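Local atomic coordinates of Exo-1,5-alpha-L-arabinofuranobiosidase (Gibberella zeae, PDB entry 2YDT), a protein that probably hydrolyses alpha-1,5-linked L-arabinan from the chain end, releasing arabinobiose units, as a metal-binding exo-acting glycosidase. Residues T10-V14 with V317-T321; A31-S37 with S326-Q331; V55-I59 with E71-K76; T104-G109 with I121-S126; I339-G343 with T353-S357. One frame throughout, in Å; residues are numbered along the deposited sequence.

Interaction 1: T10-V14 with V317-T321; sequences TFSNV and VPQPT. With SO4 (sulfate ion), chain D.
Asn13 and Pro318 meet at the surface of a six-bladed beta-propeller, where the N-terminal strand 11-17 closes the ring by becoming the outer strand of the last blade. They illustrate how such a closing strand is held by a loop as well as by its sheet. The Asn13 side chain reaches obliquely across Pro318, and ND2 donates to Pro318 O over 3.3 Å. This acceptor lies only 7° out of the Asn13 amide plane, but the donor stands above the plane of the Pro318 carbonyl. With chi1 at -53°, the amide is carried beside its own backbone N, where ND2 also passes 3.4 Å from Pro320 CD, the two side chains running in opposite directions. One residue earlier, Ser12 OG comes to 3.4 Å from Pro318 CG. The bent side chain of Gln319 is buried, its OE1 hydrogen-bonded to Ser357 OG and its NE2 to Ser355 OG. A G1 beta bulge, Asn13 and Val14 both opposite Ala356, follows just after the corner at Ser12. Farther out, a sulfate, probably from the crystallisation liquor, offers its O4 to Thr10 twice: to N at 3.1 Å and to OG1 at 2.8 Å.

Interaction 2: A31-S37 with S326-Q331; sequences ARPLELS and SLLTFQ. With MN (manganese (II) ion), chain J.
Ser326 and Ala31 join two blades of the beta-propeller, for strands 31-35 and 326-330 are the innermost strands of adjacent blades. They run side by side in nearly the same direction, their axes 6.7 Å apart at closest approach, and side chains rather than a backbone ladder connect them. The carbonyl O of Ala31 serves two donors: Ser326 OG at 2.8 Å and Arg32 NH1 at 3.0 Å, which arrive from opposite faces of its plane. The Arg32 guanidinium finds a further acceptor for NH2 in Thr324 OG1. Midway, the seam turns apolar, with Leu328 CD1 lying 3.7 Å from Pro33 CB, the two side chains alongside and pointing opposite ways. Polar matching resumes at Glu35, whose extended side chain, with CG anti to the backbone N (chi1 -173°), places its carboxylate against the far end of strand 326-330. There OE1 takes the backbone N-H of Gln331 at 2.9 Å on its syn lone pair, and it also accepts a hydrogen bond from a water bound to the manganese ion. The carboxylate is stacked on the Gln331 amide, their planes 28° apart. Gln331 NE2 makes a weak bond to Ser37 O, while a second metal-bound water donates to Glu35 O. A third water completes the modelled ligands of the manganese, to which Gln331 OE1 binds directly at 2.4 Å.

Interaction 3: V55-I59 with E71-K76; sequences VWFPI and EISKVK
Ile59 and Val75 form the apolar centre of this pair of strands, the outer two of a propeller blade, with Ile59 CG1 3.7 Å from Val75 CG2. Phe57 stands on the same face and touches Val75 through CB, while its ring turns toward Leu84 and Pro88. Around this centre the backbones form an antiparallel ladder: Phe57 and Val75 exchange two hydrogen bonds, and Ile59 N donates to Ser73 O. The regular pattern then breaks in a classic beta bulge, since Ile72 and Ser73 both face Ile59. The Ile59 carbonyl O receives Ile72 N nearly along the C=O axis at 2.9 Å and Ser73 N only weakly. Ser73 OG, 3.3 Å from Ile59 CB, is satisfied by Gly130 O and Trp133 NE1. Toward the solvent edge, Lys74, in one of its two conformers, lays its extended chain across one face of the Trp56 indole. There its CD sits 3.6 Å from the centroid of the five-membered ring, a CH-pi contact, and NZ lies 4.7 Å from that of the six-membered ring, a cation-pi contact. In the indole plane, a water accepts from Trp56 NE1 at 2.8 Å and donates to Glu71 OE2. At least in this conformer, the indole thus combines methylene and cationic contacts over one face with a water-satisfied N-H at its edge, consistent with its partly exposed position.

Interaction 4: T104-G109 with I121-S126; sequences TVLCSG and IEVYAS
A fully buried antiparallel beta hairpin pairs Val105 with Ser126 at one end and Gly109 with Glu122 at the other, the two middle strands of a propeller blade. The ladder is regular: Val105 and Ser126 exchange two hydrogen bonds, as do Cys107 and Tyr124. At the last rung Glu122 N reaches Gly109 O almost head-on, with a C=O...donor angle of 174°. The return bond from Gly109 N to Glu122 O is weak, and a side chain supplements it: chi1 of -175° swings the Ser108 hydroxyl away from its own N and across the gap, where OG donates to Glu122 O at 2.8 Å. A buried serine hydroxyl is thus spent on the very carbonyl that the ladder holds loosely. The same OG lies 3.7 Å from Ile121 CG2, inside otherwise apolar surroundings. On the Ser108 face, the end of Leu106 reaches toward the neighbouring strand. Its CD2 touches Ala125 CB at 3.7 Å and Val123 CG1 at 4.0 Å, and Thr104 CG2 also meets Ala125 CB at 3.8 Å. On the opposite face the Tyr124 ring extends beyond Cys107, whose carbonyl O lies at the edge of the ring near its plane. Polar ends there find partners beyond the hairpin, Glu122 in His138 and Asn80, and Tyr124 OH in Thr78 N. The flanking strands 87-92 and 134-142 complete the blade. Leu106 and Ser108 pack on strands 154-162 and 165-172 of the next blade, and Val123 on the latter, while Val105 faces Leu36 and Tyr124 stacks edge-to-face with Phe135.

Interaction 5: I339-G343 with T353-S357; sequences IMGAG and TVSAS
Ile339 begins the pairing with a two-way exchange: its N donates to Ser357 O at 2.9 Å, and its O accepts from Ser357 N. The same carbonyl O lies 3.2 Å from Ala356 CA, a CA-H...O contact beside the non-hydrogen-bonded pair of Met340 and Ala356. Met340 keeps its whole side chain stretched out, starting from a chi1 of -172°. The side chain lies at a slant to that of Val354, and CE rests 3.8 Å from Val354 CG1. Met340 also packs against Ala31 and Pro33 of the neighbouring blade. At Gly341 the two-way exchange recurs, now with Ser355, and the bond from Ser355 N at 2.9 Å points almost straight at Gly341 O. Ala342 leaves the regular strand but stays close, its CB 4.0 Å from Val354 CG2 and its CA 3.3 Å from Thr353 O. Gly343 then turns out into the loop, held by a backbone bond to Tyr323. Across the gap, the side chain of Thr353 comes within about 4 Å of a bound manganese ion and lies near Asp18 and Pro19. Such uninterrupted antiparallel pairing of the two middle strands is typical of a beta-propeller blade.

Overall arrangement
Interactions 1 and 5 lie in one blade, their centres about 8 Å apart, and meet where Val14 N bonds to Ala356 O. Interaction 2 extends that blade inward, Ser326 N reaching Met340 O, and carries it to the first blade, whose outer edge is interaction 3. Interaction 4 belongs to the next blade: its centre is about 12 Å from that of interaction 3, with Phe57 CD2 3.8 Å from Cys107 SG, and Leu34 and Leu36 of interaction 2 pack on Val105. The sugar pocket lies a short way off: the side chains of Arg32 and Phe57 are each about 9 Å from the bound arabinofuranose, and that of Ala342 about 10 Å.

Interaction 1: T10-V14 with V317-T321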
# COMPACT_ATOMS: atom_id res chain seq x y z
N THR A 10 -10.33 15.89 13.69
CA THR A 10 -8.95 15.50 13.91
C THR A 10 -8.76 14.73 15.22
O THR A 10 -9.55 14.87 16.17
CB THR A 10 -7.98 16.68 13.86
OG1 THR A 10 -8.27 17.60 14.93
CG2 THR A 10 -8.07 17.46 12.50
N PHE A 11 -7.71 13.92 15.26
CA PHE A 11 -7.32 13.17 16.45
C PHE A 11 -5.93 12.59 16.27
O PHE A 11 -5.42 12.48 15.14
CB PHE A 11 -8.30 12.06 16.77
CG PHE A 11 -8.51 11.07 15.65
CD1 PHE A 11 -7.62 10.01 15.46
CD2 PHE A 11 -9.61 11.18 14.83
CE1 PHE A 11 -7.85 9.08 14.44
CE2 PHE A 11 -9.82 10.27 13.80
CZ PHE A 11 -8.94 9.21 13.61
N SER A 12 -5.28 12.26 17.39
CA SER A 12 -3.91 11.78 17.36
C SER A 12 -3.76 10.44 18.09
O SER A 12 -4.23 10.27 19.21
CB SER A 12 -2.97 12.79 17.99
OG SER A 12 -3.00 14.02 17.27
N ASN A 13 -3.15 9.47 17.41
CA ASN A 13 -2.77 8.21 18.03
C ASN A 13 -3.91 7.42 18.63
O ASN A 13 -3.79 6.90 19.75
CB ASN A 13 -1.68 8.48 19.06
CG ASN A 13 -0.56 9.23 18.46
OD1 ASN A 13 -0.34 10.42 18.78
ND2 ASN A 13 0.13 8.59 17.55
N VAL A 14 -5.00 7.29 17.91
CA VAL A 14 -6.08 6.45 18.33
C VAL A 14 -5.74 4.98 18.01
O VAL A 14 -5.43 4.64 16.88
CB VAL A 14 -7.41 6.87 17.65
CG1 VAL A 14 -8.50 5.78 17.74
CG2 VAL A 14 -7.88 8.22 18.23
N VAL A 317 4.17 15.26 11.85
CA VAL A 317 2.82 14.86 12.19
C VAL A 317 2.87 14.02 13.47
O VAL A 317 3.95 13.55 13.82
CB VAL A 317 2.15 14.01 11.04
CG1 VAL A 317 1.93 14.86 9.75
CG2 VAL A 317 2.97 12.75 10.78
N PRO A 318 1.74 13.83 14.15
CA PRO A 318 1.82 13.11 15.42
C PRO A 318 1.86 11.59 15.36
O PRO A 318 2.08 10.94 16.38
CB PRO A 318 0.57 13.54 16.16
CG PRO A 318 -0.34 14.06 15.15
CD PRO A 318 0.44 14.50 13.97
N GLN A 319 1.60 11.04 14.17
CA GLN A 319 1.57 9.59 14.02
C GLN A 319 2.99 9.06 13.90
O GLN A 319 3.83 9.62 13.19
CB GLN A 319 0.75 9.25 12.77
CG GLN A 319 0.59 7.74 12.54
CD GLN A 319 -0.36 7.09 13.51
OE1 GLN A 319 -1.17 7.74 14.22
NE2 GLN A 319 -0.28 5.77 13.57
N PRO A 320 3.33 7.97 14.65
CA PRO A 320 4.69 7.48 14.62
C PRO A 320 5.14 6.82 13.30
O PRO A 320 4.31 6.47 12.45
CB PRO A 320 4.70 6.46 15.76
CG PRO A 320 3.34 6.02 15.89
CD PRO A 320 2.49 7.23 15.59
N THR A 321 6.44 6.64 13.18
CA THR A 321 7.05 5.89 12.07
C THR A 321 6.56 4.45 12.09
O THR A 321 6.49 3.80 13.16
CB THR A 321 8.54 5.92 12.19
OG1 THR A 321 8.97 7.30 12.11
CG2 THR A 321 9.20 5.08 11.10
S SO4 D . -11.19 19.80 13.57
O1 SO4 D . -12.08 19.23 12.59
O2 SO4 D . -10.00 20.36 12.98
O3 SO4 D . -11.99 20.76 14.34
O4 SO4 D . -10.80 18.83 14.59

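Interaction 2: A31-S37 with S326-Q331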
# COMPACT_ATOMS: atom_id res chain seq x y z
N ALA A 31 -0.69 -1.86 7.77
CA ALA A 31 -2.03 -1.30 7.92
C ALA A 31 -2.50 -0.65 6.62
O ALA A 31 -1.73 0.03 5.95
CB ALA A 31 -2.06 -0.25 9.08
N ARG A 32 -3.79 -0.83 6.34
CA ARG A 32 -4.43 -0.23 5.17
C ARG A 32 -5.83 0.26 5.48
O ARG A 32 -6.64 -0.52 6.04
CB ARG A 32 -4.47 -1.24 4.00
CG ARG A 32 -3.10 -1.52 3.39
CD ARG A 32 -2.56 -0.35 2.62
NE ARG A 32 -1.34 -0.64 1.89
CZ ARG A 32 -0.11 -0.44 2.34
NH1 ARG A 32 0.14 -0.04 3.56
NH2 ARG A 32 0.90 -0.63 1.53
N PRO A 33 -6.15 1.51 5.06
CA PRO A 33 -7.50 2.06 5.25
C PRO A 33 -8.26 2.22 3.94
O PRO A 33 -7.68 2.20 2.87
CB PRO A 33 -7.21 3.47 5.75
CG PRO A 33 -6.04 3.88 4.97
CD PRO A 33 -5.22 2.59 4.69
N LEU A 34 -9.57 2.35 4.08
CA LEU A 34 -10.44 2.61 2.91
C LEU A 34 -11.64 3.45 3.31
O LEU A 34 -12.31 3.14 4.30
CB LEU A 34 -10.92 1.28 2.32
CG LEU A 34 -11.92 1.34 1.17
CD1 LEU A 34 -11.25 1.94 -0.08
CD2 LEU A 34 -12.58 -0.04 0.84
N GLU A 35 -11.95 4.48 2.50
CA GLU A 35 -13.21 5.23 2.68
C GLU A 35 -14.23 4.77 1.65
O GLU A 35 -13.95 4.86 0.45
CB GLU A 35 -12.99 6.74 2.54
CG GLU A 35 -14.23 7.57 2.87
CD GLU A 35 -14.03 9.08 2.70
OE1 GLU A 35 -13.53 9.47 1.63
OE2 GLU A 35 -14.38 9.83 3.62
N LEU A 36 -15.39 4.32 2.10
CA LEU A 36 -16.47 3.96 1.21
C LEU A 36 -17.26 5.18 0.76
O LEU A 36 -17.13 6.26 1.35
CB LEU A 36 -17.39 2.96 1.87
CG LEU A 36 -16.77 1.68 2.44
CD1 LEU A 36 -17.90 0.76 2.93
CD2 LEU A 36 -15.86 1.03 1.38
N SER A 37 -18.09 5.02 -0.27
CA SER A 37 -18.83 6.15 -0.82
C SER A 37 -19.84 6.72 0.16
O SER A 37 -20.21 7.90 0.02
CB SER A 37 -19.54 5.71 -2.10
OG SER A 37 -20.51 4.76 -1.81
N SER A 326 0.41 4.08 5.91
CA SER A 326 -0.49 4.39 4.81
C SER A 326 -1.25 5.66 5.04
O SER A 326 -1.26 6.22 6.16
CB SER A 326 -1.45 3.23 4.54
OG SER A 326 -2.13 2.83 5.68
N LEU A 327 -1.88 6.14 3.97
CA LEU A 327 -2.57 7.44 3.96
C LEU A 327 -3.93 7.34 3.31
O LEU A 327 -4.19 6.50 2.44
CB LEU A 327 -1.73 8.45 3.16
CG LEU A 327 -0.30 8.72 3.57
CD1 LEU A 327 0.48 9.58 2.47
CD2 LEU A 327 -0.23 9.41 4.93
N LEU A 328 -4.84 8.21 3.76
CA LEU A 328 -6.17 8.28 3.22
C LEU A 328 -6.62 9.75 3.23
O LEU A 328 -6.44 10.46 4.22
CB LEU A 328 -7.10 7.43 4.09
CG LEU A 328 -8.54 7.41 3.68
CD1 LEU A 328 -9.17 6.05 3.96
CD2 LEU A 328 -9.30 8.58 4.38
N THR A 329 -7.20 10.18 2.12
CA THR A 329 -7.81 11.53 2.03
C THR A 329 -9.34 11.39 2.07
O THR A 329 -9.88 10.42 1.55
CB THR A 329 -7.30 12.28 0.77
OG1 THR A 329 -7.78 13.63 0.82
CG2 THR A 329 -7.80 11.61 -0.50
N PHE A 330 -10.06 12.32 2.70
CA PHE A 330 -11.50 12.21 2.89
C PHE A 330 -12.26 12.97 1.82
O PHE A 330 -11.94 14.14 1.56
CB PHE A 330 -11.91 12.80 4.25
CG PHE A 330 -11.45 11.98 5.45
CD1 PHE A 330 -12.32 11.10 6.07
CD2 PHE A 330 -10.16 12.08 5.95
CE1 PHE A 330 -11.91 10.32 7.20
CE2 PHE A 330 -9.76 11.30 7.05
CZ PHE A 330 -10.64 10.45 7.67
N GLN A 331 -13.22 12.29 1.22
CA GLN A 331 -13.95 12.80 0.05
C GLN A 331 -14.61 14.16 0.37
O GLN A 331 -14.54 15.09 -0.43
CB GLN A 331 -14.99 11.74 -0.46
CG GLN A 331 -16.13 11.37 0.54
CD GLN A 331 -16.72 9.90 0.52
OE1 GLN A 331 -16.25 8.99 -0.18
NE2 GLN A 331 -17.77 9.71 1.32
MN MN J . -15.25 8.14 -2.18
O HOH W 1 -15.42 6.02 -1.60
O HOH W 2 -13.58 8.22 -0.78
O HOH W 3 -14.32 7.71 -3.72

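Interaction 3: V55-I59 with E71-K76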
# COMPACT_ATOMS: atom_id res chain seq x y z
N VAL A 55 -4.18 -18.03 9.18
CA VAL A 55 -4.29 -16.57 9.30
C VAL A 55 -5.31 -15.96 8.33
O VAL A 55 -5.61 -16.50 7.25
CB VAL A 55 -2.93 -15.86 9.14
CG1 VAL A 55 -2.00 -16.22 10.34
CG2 VAL A 55 -2.27 -16.22 7.79
N TRP A 56 -5.86 -14.84 8.74
CA TRP A 56 -6.90 -14.11 7.99
C TRP A 56 -6.59 -12.62 8.06
O TRP A 56 -5.80 -12.18 8.90
CB TRP A 56 -8.28 -14.38 8.58
CG TRP A 56 -8.41 -13.88 9.99
CD1 TRP A 56 -8.83 -12.63 10.40
CD2 TRP A 56 -8.06 -14.59 11.19
NE1 TRP A 56 -8.72 -12.51 11.76
CE2 TRP A 56 -8.25 -13.70 12.28
CE3 TRP A 56 -7.58 -15.87 11.45
CZ2 TRP A 56 -8.06 -14.08 13.61
CZ3 TRP A 56 -7.34 -16.24 12.77
CH2 TRP A 56 -7.59 -15.35 13.83
N PHE A 57 -7.27 -11.85 7.22
CA PHE A 57 -7.17 -10.39 7.31
C PHE A 57 -8.39 -9.89 8.09
O PHE A 57 -9.53 -9.96 7.59
CB PHE A 57 -7.18 -9.73 5.93
CG PHE A 57 -6.00 -10.10 5.05
CD1 PHE A 57 -4.71 -10.16 5.56
CD2 PHE A 57 -6.19 -10.24 3.69
CE1 PHE A 57 -3.62 -10.46 4.71
CE2 PHE A 57 -5.09 -10.51 2.82
CZ PHE A 57 -3.81 -10.63 3.37
N PRO A 58 -8.17 -9.30 9.29
CA PRO A 58 -9.31 -8.68 9.99
C PRO A 58 -9.87 -7.45 9.24
O PRO A 58 -9.13 -6.70 8.58
CB PRO A 58 -8.72 -8.25 11.33
CG PRO A 58 -7.37 -8.91 11.43
CD PRO A 58 -6.91 -9.11 10.03
N ILE A 59 -11.18 -7.23 9.34
CA ILE A 59 -11.81 -6.04 8.79
C ILE A 59 -12.49 -5.28 9.91
O ILE A 59 -13.45 -5.79 10.51
CB ILE A 59 -12.83 -6.41 7.68
CG1 ILE A 59 -12.09 -7.13 6.55
CG2 ILE A 59 -13.59 -5.13 7.15
CD1 ILE A 59 -11.18 -6.23 5.66
N GLU A 71 -14.44 -4.65 14.82
CA GLU A 71 -14.27 -5.66 13.81
C GLU A 71 -15.64 -6.12 13.35
O GLU A 71 -16.52 -6.43 14.17
CB GLU A 71 -13.47 -6.86 14.34
CG GLU A 71 -13.32 -7.94 13.28
CD GLU A 71 -12.50 -9.09 13.71
OE1 GLU A 71 -13.03 -10.22 13.68
OE2 GLU A 71 -11.33 -8.87 14.06
N ILE A 72 -15.83 -6.17 12.05
CA ILE A 72 -17.08 -6.61 11.46
C ILE A 72 -17.00 -7.93 10.70
O ILE A 72 -18.01 -8.62 10.51
CB ILE A 72 -17.72 -5.50 10.57
CG1 ILE A 72 -16.88 -5.12 9.36
CG2 ILE A 72 -18.09 -4.29 11.43
CD1 ILE A 72 -17.67 -4.28 8.30
N SER A 73 -15.80 -8.31 10.28
CA SER A 73 -15.60 -9.53 9.52
C SER A 73 -14.13 -9.89 9.43
O SER A 73 -13.24 -9.13 9.91
CB SER A 73 -16.17 -9.39 8.10
OG SER A 73 -15.45 -8.42 7.30
N LYS A 74 -13.89 -11.02 8.78
CA LYS A 74 -12.56 -11.53 8.48
C LYS A 74 -12.53 -12.00 7.04
O LYS A 74 -13.43 -12.69 6.59
CB LYS A 74 -12.22 -12.72 9.38
CG LYS A 74 -12.31 -12.43 10.90
CD LYS A 74 -11.98 -13.70 11.67
CE LYS A 74 -12.12 -13.54 13.17
NZ LYS A 74 -12.29 -14.90 13.76
N VAL A 75 -11.49 -11.60 6.30
CA VAL A 75 -11.25 -12.13 4.98
C VAL A 75 -10.39 -13.39 5.17
O VAL A 75 -9.25 -13.34 5.65
CB VAL A 75 -10.54 -11.14 4.04
CG1 VAL A 75 -10.72 -11.64 2.57
CG2 VAL A 75 -11.07 -9.75 4.20
N LYS A 76 -10.94 -14.54 4.80
CA LYS A 76 -10.29 -15.84 4.95
C LYS A 76 -9.93 -16.49 3.61
O LYS A 76 -10.64 -16.28 2.60
CB LYS A 76 -11.19 -16.82 5.73
CG LYS A 76 -11.50 -16.36 7.13
CD LYS A 76 -12.24 -17.45 7.91
CE LYS A 76 -12.64 -16.98 9.28
NZ LYS A 76 -13.42 -18.05 10.06
O HOH W 4 -9.50 -10.82 13.85

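Interaction 4: T104-G109 with I121-S126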
# COMPACT_ATOMS: atom_id res chain seq x y z
N THR A 104 -18.60 -2.29 -4.86
CA THR A 104 -18.05 -3.55 -4.37
C THR A 104 -16.73 -3.18 -3.70
O THR A 104 -15.96 -2.38 -4.24
CB THR A 104 -17.79 -4.53 -5.53
OG1 THR A 104 -19.04 -4.83 -6.20
CG2 THR A 104 -17.13 -5.82 -5.03
N VAL A 105 -16.46 -3.78 -2.56
CA VAL A 105 -15.17 -3.65 -1.88
C VAL A 105 -14.29 -4.82 -2.23
O VAL A 105 -14.70 -5.97 -2.13
CB VAL A 105 -15.33 -3.56 -0.37
CG1 VAL A 105 -13.91 -3.40 0.32
CG2 VAL A 105 -16.24 -2.39 -0.00
N LEU A 106 -13.07 -4.54 -2.72
CA LEU A 106 -12.09 -5.56 -2.95
C LEU A 106 -11.06 -5.56 -1.80
O LEU A 106 -10.69 -4.54 -1.23
CB LEU A 106 -11.36 -5.33 -4.26
CG LEU A 106 -12.18 -5.27 -5.54
CD1 LEU A 106 -11.27 -5.21 -6.79
CD2 LEU A 106 -13.16 -6.44 -5.61
N CYS A 107 -10.62 -6.77 -1.47
CA CYS A 107 -9.45 -6.98 -0.61
C CYS A 107 -8.52 -7.88 -1.39
O CYS A 107 -8.86 -9.05 -1.68
CB CYS A 107 -9.84 -7.64 0.71
SG CYS A 107 -8.39 -7.73 1.87
N SER A 108 -7.36 -7.36 -1.80
CA SER A 108 -6.33 -8.18 -2.37
C SER A 108 -5.26 -8.42 -1.32
O SER A 108 -5.17 -7.70 -0.37
CB SER A 108 -5.75 -7.49 -3.63
OG SER A 108 -4.82 -8.31 -4.29
N GLY A 109 -4.48 -9.46 -1.49
CA GLY A 109 -3.42 -9.82 -0.56
C GLY A 109 -2.81 -11.13 -0.98
O GLY A 109 -3.23 -11.73 -1.99
N ILE A 121 -1.04 -14.00 -4.96
CA ILE A 121 -1.85 -12.81 -4.88
C ILE A 121 -3.28 -13.17 -5.33
O ILE A 121 -3.49 -13.63 -6.45
CB ILE A 121 -1.24 -11.61 -5.69
CG1 ILE A 121 0.07 -11.15 -5.03
CG2 ILE A 121 -2.25 -10.49 -5.76
CD1 ILE A 121 0.90 -10.15 -5.88
N GLU A 122 -4.25 -12.86 -4.45
CA GLU A 122 -5.67 -13.17 -4.59
C GLU A 122 -6.47 -11.90 -4.62
O GLU A 122 -6.03 -10.87 -4.10
CB GLU A 122 -6.18 -13.95 -3.35
CG GLU A 122 -5.36 -15.19 -2.95
CD GLU A 122 -5.62 -16.35 -3.86
OE1 GLU A 122 -5.54 -16.14 -5.09
OE2 GLU A 122 -5.88 -17.47 -3.37
N VAL A 123 -7.65 -11.95 -5.22
CA VAL A 123 -8.68 -10.92 -5.01
C VAL A 123 -9.92 -11.55 -4.39
O VAL A 123 -10.44 -12.53 -4.92
CB VAL A 123 -9.06 -10.15 -6.31
CG1 VAL A 123 -10.21 -9.16 -6.11
CG2 VAL A 123 -7.83 -9.44 -6.85
N TYR A 124 -10.39 -10.95 -3.30
CA TYR A 124 -11.66 -11.25 -2.62
C TYR A 124 -12.54 -10.01 -2.74
O TYR A 124 -12.06 -8.87 -2.85
CB TYR A 124 -11.43 -11.61 -1.12
CG TYR A 124 -10.97 -13.03 -0.94
CD1 TYR A 124 -9.68 -13.41 -1.26
CD2 TYR A 124 -11.85 -14.03 -0.51
CE1 TYR A 124 -9.26 -14.76 -1.14
CE2 TYR A 124 -11.47 -15.32 -0.39
CZ TYR A 124 -10.19 -15.71 -0.70
OH TYR A 124 -9.83 -17.05 -0.60
N ALA A 125 -13.86 -10.21 -2.70
CA ALA A 125 -14.81 -9.11 -2.86
C ALA A 125 -15.93 -9.19 -1.86
O ALA A 125 -16.31 -10.28 -1.44
CB ALA A 125 -15.41 -9.12 -4.27
N SER A 126 -16.39 -8.02 -1.42
CA SER A 126 -17.56 -7.88 -0.54
C SER A 126 -18.63 -7.08 -1.27
O SER A 126 -18.38 -5.96 -1.73
CB SER A 126 -17.21 -7.19 0.79
OG SER A 126 -18.43 -6.95 1.52

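Interaction 5: I339-G343 with T353-S357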
# COMPACT_ATOMS: atom_id res chain seq x y z
N ILE A 339 -3.48 9.04 8.68
CA ILE A 339 -2.19 8.41 8.64
C ILE A 339 -2.29 7.18 9.55
O ILE A 339 -2.64 7.30 10.74
CB ILE A 339 -1.04 9.34 9.14
CG1 ILE A 339 -1.18 10.72 8.49
CG2 ILE A 339 0.32 8.68 8.90
CD1 ILE A 339 -0.26 11.79 9.07
N MET A 340 -2.08 5.97 8.99
CA MET A 340 -2.40 4.70 9.66
C MET A 340 -1.18 3.80 9.61
O MET A 340 -0.53 3.67 8.57
CB MET A 340 -3.56 3.99 8.96
CG MET A 340 -4.11 2.76 9.69
SD MET A 340 -5.20 1.86 8.55
CE MET A 340 -5.82 0.59 9.64
N GLY A 341 -0.85 3.17 10.74
CA GLY A 341 0.27 2.26 10.80
C GLY A 341 0.06 1.08 11.70
O GLY A 341 -0.85 1.08 12.55
N ALA A 342 0.89 0.06 11.46
CA ALA A 342 0.86 -1.15 12.29
C ALA A 342 2.25 -1.53 12.76
O ALA A 342 2.57 -2.70 12.94
CB ALA A 342 0.11 -2.31 11.59
N GLY A 343 3.09 -0.54 13.02
CA GLY A 343 4.33 -0.81 13.68
C GLY A 343 5.46 -1.16 12.73
O GLY A 343 5.40 -0.90 11.51
N THR A 353 1.21 -2.08 17.47
CA THR A 353 -0.24 -1.98 17.53
C THR A 353 -0.67 -1.34 16.20
O THR A 353 0.15 -0.71 15.51
CB THR A 353 -0.74 -1.09 18.67
OG1 THR A 353 -0.24 0.26 18.45
CG2 THR A 353 -0.24 -1.65 20.05
N VAL A 354 -1.94 -1.48 15.89
CA VAL A 354 -2.57 -0.78 14.74
C VAL A 354 -3.16 0.53 15.28
O VAL A 354 -3.93 0.52 16.23
CB VAL A 354 -3.68 -1.63 14.05
CG1 VAL A 354 -4.14 -0.91 12.75
CG2 VAL A 354 -3.15 -3.08 13.79
N SER A 355 -2.79 1.66 14.69
CA SER A 355 -3.32 2.92 15.16
C SER A 355 -3.40 3.93 14.02
O SER A 355 -2.90 3.68 12.93
CB SER A 355 -2.43 3.50 16.26
OG SER A 355 -1.17 3.92 15.77
N ALA A 356 -4.05 5.08 14.28
CA ALA A 356 -4.16 6.11 13.23
C ALA A 356 -4.28 7.48 13.87
O ALA A 356 -4.67 7.61 15.04
CB ALA A 356 -5.35 5.86 12.32
N SER A 357 -3.97 8.49 13.06
CA SER A 357 -4.25 9.89 13.38
C SER A 357 -4.96 10.52 12.18
O SER A 357 -4.75 10.10 11.05
CB SER A 357 -2.94 10.64 13.61
OG SER A 357 -2.19 10.14 14.70